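Local atomic coordinates of BamaA.19900.a (Balamuthia mandrillaris, PDB entry 6VZZ), a protein that is a glucokinase of the actin-like ATPase superfamily that phosphorylates glucose, probably at its 6-hydroxyl with ATP as phosphate donor. Residues 131-135 and 136-140; 253-257 and 258-262. One frame throughout, in Å; residues are numbered along the deposited sequence.

Contacts 1 and 2 are both single stretches of chain folded back on themselves, on different sides of the glucose pocket. Their centres are 36 Å apart and their nearest atoms about 22 Å, without touching. Contact 2 belongs to the pocket: OE1 of Glu258 receives a hydrogen bond of 2.6 Å from O1 of beta-D-glucopyranose. Contact 1 is more remote, yet the chain runs from it straight into strand 141-145, where its last residue Asn145 and the following Asp146 bind the same glucose. Contact 1 packs between helix 72-90 and the five-stranded sheet, whereas contact 2 supplies a wall of the sugar pocket.

Contact 1. Residues 131-135 and 136-140; sequences LPSFL and FPPTK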
loop_
_atom_site.group_PDB
_atom_site.type_symbol
_atom_site.label_atom_id
_atom_site.label_comp_id
_atom_site.label_asym_id
_atom_site.label_seq_id
_atom_site.Cartn_x
_atom_site.Cartn_y
_atom_site.Cartn_z
ATOM N N LEU A 131 16.848 25.437 -11.586
ATOM C CA LEU A 131 15.742 26.353 -11.390
ATOM C C LEU A 131 16.259 27.759 -11.120
ATOM O O LEU A 131 17.285 27.931 -10.455
ATOM C CB LEU A 131 14.884 25.894 -10.219
ATOM C CG LEU A 131 14.272 24.505 -10.383
ATOM C CD1 LEU A 131 13.579 24.071 -9.099
ATOM C CD2 LEU A 131 13.302 24.494 -11.545
ATOM N N PRO A 132 15.557 28.776 -11.618
ATOM C CA PRO A 132 15.991 30.162 -11.368
ATOM C C PRO A 132 15.875 30.530 -9.890
ATOM O O PRO A 132 14.837 30.327 -9.258
ATOM C CB PRO A 132 15.046 30.996 -12.243
ATOM C CG PRO A 132 13.838 30.133 -12.442
ATOM C CD PRO A 132 14.305 28.701 -12.392
ATOM N N SER A 133 16.964 31.081 -9.346
ATOM C CA SER A 133 17.015 31.472 -7.939
ATOM C C SER A 133 15.877 32.406 -7.533
ATOM O O SER A 133 15.402 32.329 -6.394
ATOM C CB SER A 133 18.349 32.145 -7.646
ATOM O OG SER A 133 19.383 31.185 -7.607
ATOM N N PHE A 134 15.442 33.302 -8.423
ATOM C CA PHE A 134 14.430 34.279 -8.036
ATOM C C PHE A 134 13.169 33.601 -7.504
ATOM O O PHE A 134 12.647 33.984 -6.451
ATOM C CB PHE A 134 14.092 35.195 -9.208
ATOM C CG PHE A 134 13.090 36.253 -8.863
ATOM C CD1 PHE A 134 13.497 37.459 -8.328
ATOM C CD2 PHE A 134 11.734 36.032 -9.048
ATOM C CE1 PHE A 134 12.580 38.425 -7.992
ATOM C CE2 PHE A 134 10.817 36.993 -8.709
ATOM C CZ PHE A 134 11.241 38.194 -8.181
ATOM N N LEU A 135 12.659 32.596 -8.212
ATOM C CA LEU A 135 11.445 31.932 -7.758
ATOM C C LEU A 135 11.727 30.714 -6.904
ATOM O O LEU A 135 10.818 30.236 -6.217
ATOM C CB LEU A 135 10.572 31.494 -8.942
ATOM C CG LEU A 135 9.900 32.561 -9.799
ATOM C CD1 LEU A 135 8.957 31.910 -10.796
ATOM C CD2 LEU A 135 9.158 33.564 -8.940
ATOM N N PHE A 136 12.949 30.200 -6.931
ATOM C CA PHE A 136 13.282 28.926 -6.293
ATOM C C PHE A 136 14.531 29.126 -5.452
ATOM O O PHE A 136 15.634 28.744 -5.861
ATOM C CB PHE A 136 13.453 27.826 -7.340
ATOM C CG PHE A 136 12.264 27.682 -8.241
ATOM C CD1 PHE A 136 11.142 26.968 -7.827
ATOM C CD2 PHE A 136 12.243 28.293 -9.488
ATOM C CE1 PHE A 136 10.028 26.853 -8.649
ATOM C CE2 PHE A 136 11.134 28.175 -10.314
ATOM C CZ PHE A 136 10.027 27.460 -9.894
ATOM N N PRO A 137 14.390 29.717 -4.266
ATOM C CA PRO A 137 15.552 29.953 -3.397
ATOM C C PRO A 137 16.286 28.657 -3.119
ATOM O O PRO A 137 15.663 27.656 -2.728
ATOM C CB PRO A 137 14.928 30.528 -2.117
ATOM C CG PRO A 137 13.496 30.076 -2.155
ATOM C CD PRO A 137 13.117 30.042 -3.596
ATOM N N PRO A 138 17.606 28.633 -3.334
ATOM C CA PRO A 138 18.349 27.359 -3.296
ATOM C C PRO A 138 18.191 26.553 -2.014
ATOM O O PRO A 138 18.089 25.319 -2.072
ATOM C CB PRO A 138 19.796 27.822 -3.503
ATOM C CG PRO A 138 19.659 29.005 -4.388
ATOM C CD PRO A 138 18.417 29.720 -3.905
ATOM N N THR A 139 18.158 27.203 -0.858
ATOM C CA THR A 139 18.029 26.467 0.389
ATOM C C THR A 139 16.581 26.296 0.837
ATOM O O THR A 139 16.338 25.637 1.851
ATOM C CB THR A 139 18.846 27.162 1.482
ATOM O OG1 THR A 139 18.544 28.561 1.484
ATOM C CG2 THR A 139 20.342 26.985 1.217
ATOM N N LYS A 140 15.614 26.848 0.108
ATOM C CA LYS A 140 14.219 26.849 0.538
ATOM C C LYS A 140 13.289 26.397 -0.589
ATOM O O LYS A 140 12.185 26.925 -0.755
ATOM C CB LYS A 140 13.825 28.231 1.064
ATOM C CG LYS A 140 14.653 28.688 2.269
ATOM C CD LYS A 140 14.221 30.052 2.808
ATOM C CE LYS A 140 14.888 31.224 2.071
ATOM N NZ LYS A 140 14.326 32.555 2.484
#
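Phe136 is sandwiched between Leu131 and Leu135 in an alpha turn whose backbone bond runs from Phe136 N to Pro132 O (3.0 Å). The turn belongs to the loop that enters strand 141-145, an outer strand of the five-stranded sheet of the actin-like ATPase fold to which glucokinases belong. The ring lies flat between two aliphatic groups. Over one face comes the branch of Leu131, whose CD1 makes a CH-pi contact 4.3 Å from the Phe136 ring centroid; over the opposite face the CB of Leu135 makes a second, 4.0 Å from that centroid. The carbonyl oxygen of Leu135 sits over this second face too. Pro132 comes from the side, its CG in the ring plane and its CD 3.6 Å from Phe136 CD2, the two side chains pointing the same way. The ring reaches this slot because its CG stands beside the backbone N, anti to the carbonyl carbon (chi1 -55°). Residues 133-135 have helical backbone angles but do not continue into a helix, and a weak bond from Phe136 N to Ser133 O accompanies the main one. Beyond the two segments, Phe79 meets Phe136 in a T-shaped (edge-to-face) stack, and Val39, Val41, Ala97 and Leu99 of the sheet strands also touch Phe136, so the ring is buried between helix 72-90 and the sheet. After it, a type I turn runs from Pro137 to Lys140, closed by Lys140 N donating to Pro137 O at 2.9 Å; that same oxygen is also hydrogen-bonded to Thr141 OG1.

Contact 2. Residues 253-257 and 258-262; sequences HAIEY and EDIVS. With BGC (beta-D-glucopyranose), chain B.
Ile255 lays its CD1 against CD1 of Ile260 (3.6 Å), the two side chains crossing at about a right angle, while its CB backs onto the carboxylate of Asp259. Glu256 N donates to Asp259 OD2 (3.0 Å) from above the carboxylate plane, and Asp259 N returns a bond to Glu256 O. Tyr249 OH is a further partner of OD2. The carboxylates of Glu256 and Asp259 lie nearly parallel, 12° apart, and a water donating to Glu256 OE1 (2.8 Å) and to Asp259 OD1 (2.6 Å) bridges these like charges. Glu256 OE1 also bonds His221 ND1 and, as His221 NE2 bonds the glucose, probably helps to position that histidine. Glu256 OE2 forms a salt bridge with Lys362 NZ of the second subunit. Tyr257 O takes two backbone donors, Ile260 N and Val261 N, the latter nearly straight (168°). The end of Glu258 leads away from residues 253-257: with CG anti to the backbone N (chi1 -174°), the extended chain brings OE1 to glucose O1, which donates to it. OE1 is also bonded to Leu195 N, while OE2 forms a salt bridge with Arg264 and a hydrogen bond with Asn116. An inverse gamma turn centred on Val261 leads to Ser262, whose OG donates to Glu258 O and N-caps helix 263-276; the loop places Glu258 in the sugar pocket of this glucokinase.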
loop_
_atom_site.group_PDB
_atom_site.type_symbol
_atom_site.label_atom_id
_atom_site.label_comp_id
_atom_site.label_asym_id
_atom_site.label_seq_id
_atom_site.Cartn_x
_atom_site.Cartn_y
_atom_site.Cartn_z
ATOM N N HIS A 253 4.586 -8.371 -20.648
ATOM C CA HIS A 253 4.242 -8.025 -19.274
ATOM C C HIS A 253 2.735 -7.885 -19.129
ATOM O O HIS A 253 2.032 -7.563 -20.090
ATOM C CB HIS A 253 4.889 -6.699 -18.802
ATOM C CG HIS A 253 6.385 -6.702 -18.819
ATOM N ND1 HIS A 253 7.120 -5.782 -19.538
ATOM C CD2 HIS A 253 7.285 -7.498 -18.198
ATOM C CE1 HIS A 253 8.410 -6.019 -19.369
ATOM N NE2 HIS A 253 8.536 -7.054 -18.558
ATOM N N ALA A 254 2.254 -8.130 -17.910
ATOM C CA ALA A 254 0.896 -7.755 -17.543
ATOM C C ALA A 254 0.810 -6.243 -17.404
ATOM O O ALA A 254 1.697 -5.613 -16.822
ATOM C CB ALA A 254 0.495 -8.429 -16.233
ATOM N N ILE A 255 -0.267 -5.655 -17.930
ATOM C CA ILE A 255 -0.327 -4.193 -18.003
ATOM C C ILE A 255 -0.506 -3.588 -16.612
ATOM O O ILE A 255 -0.947 -4.241 -15.657
ATOM C CB ILE A 255 -1.435 -3.731 -18.962
ATOM C CG1 ILE A 255 -2.821 -3.901 -18.350
ATOM C CG2 ILE A 255 -1.371 -4.512 -20.256
ATOM C CD1 ILE A 255 -3.925 -3.300 -19.227
ATOM N N GLU A 256 -0.122 -2.323 -16.493
ATOM C CA GLU A 256 -0.331 -1.553 -15.275
ATOM C C GLU A 256 -1.732 -0.976 -15.283
ATOM O O GLU A 256 -2.334 -0.774 -16.342
ATOM C CB GLU A 256 0.676 -0.403 -15.151
ATOM C CG GLU A 256 2.110 -0.750 -15.479
ATOM C CD GLU A 256 3.033 0.446 -15.353
ATOM O OE1 GLU A 256 2.535 1.596 -15.375
ATOM O OE2 GLU A 256 4.260 0.238 -15.218
ATOM N N TYR A 257 -2.253 -0.703 -14.081
ATOM C CA TYR A 257 -3.560 -0.059 -13.994
ATOM C C TYR A 257 -3.574 1.242 -14.790
ATOM O O TYR A 257 -4.575 1.563 -15.445
ATOM C CB TYR A 257 -3.945 0.195 -12.535
ATOM C CG TYR A 257 -4.602 -0.991 -11.855
ATOM C CD1 TYR A 257 -5.925 -1.328 -12.123
ATOM C CD2 TYR A 257 -3.904 -1.775 -10.939
ATOM C CE1 TYR A 257 -6.528 -2.409 -11.501
ATOM C CE2 TYR A 257 -4.501 -2.850 -10.321
ATOM C CZ TYR A 257 -5.813 -3.169 -10.605
ATOM O OH TYR A 257 -6.416 -4.247 -9.984
ATOM N N GLU A 258 -2.452 1.980 -14.781
ATOM C CA GLU A 258 -2.356 3.228 -15.535
ATOM C C GLU A 258 -2.455 3.000 -17.042
ATOM O O GLU A 258 -2.798 3.931 -17.782
ATOM C CB GLU A 258 -1.050 3.954 -15.199
ATOM C CG GLU A 258 -0.939 5.344 -15.824
ATOM C CD GLU A 258 0.308 6.106 -15.396
ATOM O OE1 GLU A 258 0.412 6.460 -14.204
ATOM O OE2 GLU A 258 1.191 6.350 -16.251
ATOM N N ASP A 259 -2.188 1.785 -17.520
ATOM C CA ASP A 259 -2.325 1.547 -18.949
ATOM C C ASP A 259 -3.779 1.550 -19.394
ATOM O O ASP A 259 -4.048 1.608 -20.603
ATOM C CB ASP A 259 -1.636 0.236 -19.331
ATOM C CG ASP A 259 -0.119 0.311 -19.168
ATOM O OD1 ASP A 259 0.439 1.425 -19.313
ATOM O OD2 ASP A 259 0.518 -0.734 -18.900
ATOM N N ILE A 260 -4.721 1.516 -18.449
ATOM C CA ILE A 260 -6.131 1.693 -18.743
ATOM C C ILE A 260 -6.687 2.951 -18.081
ATOM O O ILE A 260 -7.422 3.724 -18.716
ATOM C CB ILE A 260 -6.935 0.449 -18.312
ATOM C CG1 ILE A 260 -6.620 -0.730 -19.233
ATOM C CG2 ILE A 260 -8.428 0.734 -18.261
ATOM C CD1 ILE A 260 -7.314 -2.017 -18.818
ATOM N N VAL A 261 -6.306 3.192 -16.830
ATOM C CA VAL A 261 -6.899 4.248 -16.025
ATOM C C VAL A 261 -6.056 5.502 -16.199
ATOM O O VAL A 261 -5.293 5.887 -15.307
ATOM C CB VAL A 261 -7.006 3.827 -14.546
ATOM C CG1 VAL A 261 -7.819 4.838 -13.753
ATOM C CG2 VAL A 261 -7.604 2.437 -14.441
ATOM N N SER A 262 -6.199 6.144 -17.356
ATOM C CA SER A 262 -5.476 7.364 -17.700
ATOM C C SER A 262 -6.073 7.889 -18.993
ATOM O O SER A 262 -6.911 7.236 -19.618
ATOM C CB SER A 262 -3.975 7.122 -17.857
ATOM O OG SER A 262 -3.740 6.288 -18.971
HETATM C C2 BGC B . 3.401 8.909 -11.727
HETATM C C3 BGC B . 3.007 9.395 -10.341
HETATM C C4 BGC B . 1.981 10.516 -10.454
HETATM C C5 BGC B . 0.806 10.043 -11.302
HETATM C C6 BGC B . -0.259 11.093 -11.517
HETATM C C1 BGC B . 2.146 8.508 -12.486
HETATM O O1 BGC B . 2.452 7.979 -13.724
HETATM O O2 BGC B . 4.295 7.807 -11.625
HETATM O O3 BGC B . 4.152 9.828 -9.621
HETATM O O4 BGC B . 1.495 10.861 -9.165
HETATM O O5 BGC B . 1.291 9.644 -12.591
HETATM O O6 BGC B . 0.300 12.327 -11.917
HETATM O O HOH W 1 1.970 2.900 -17.793
#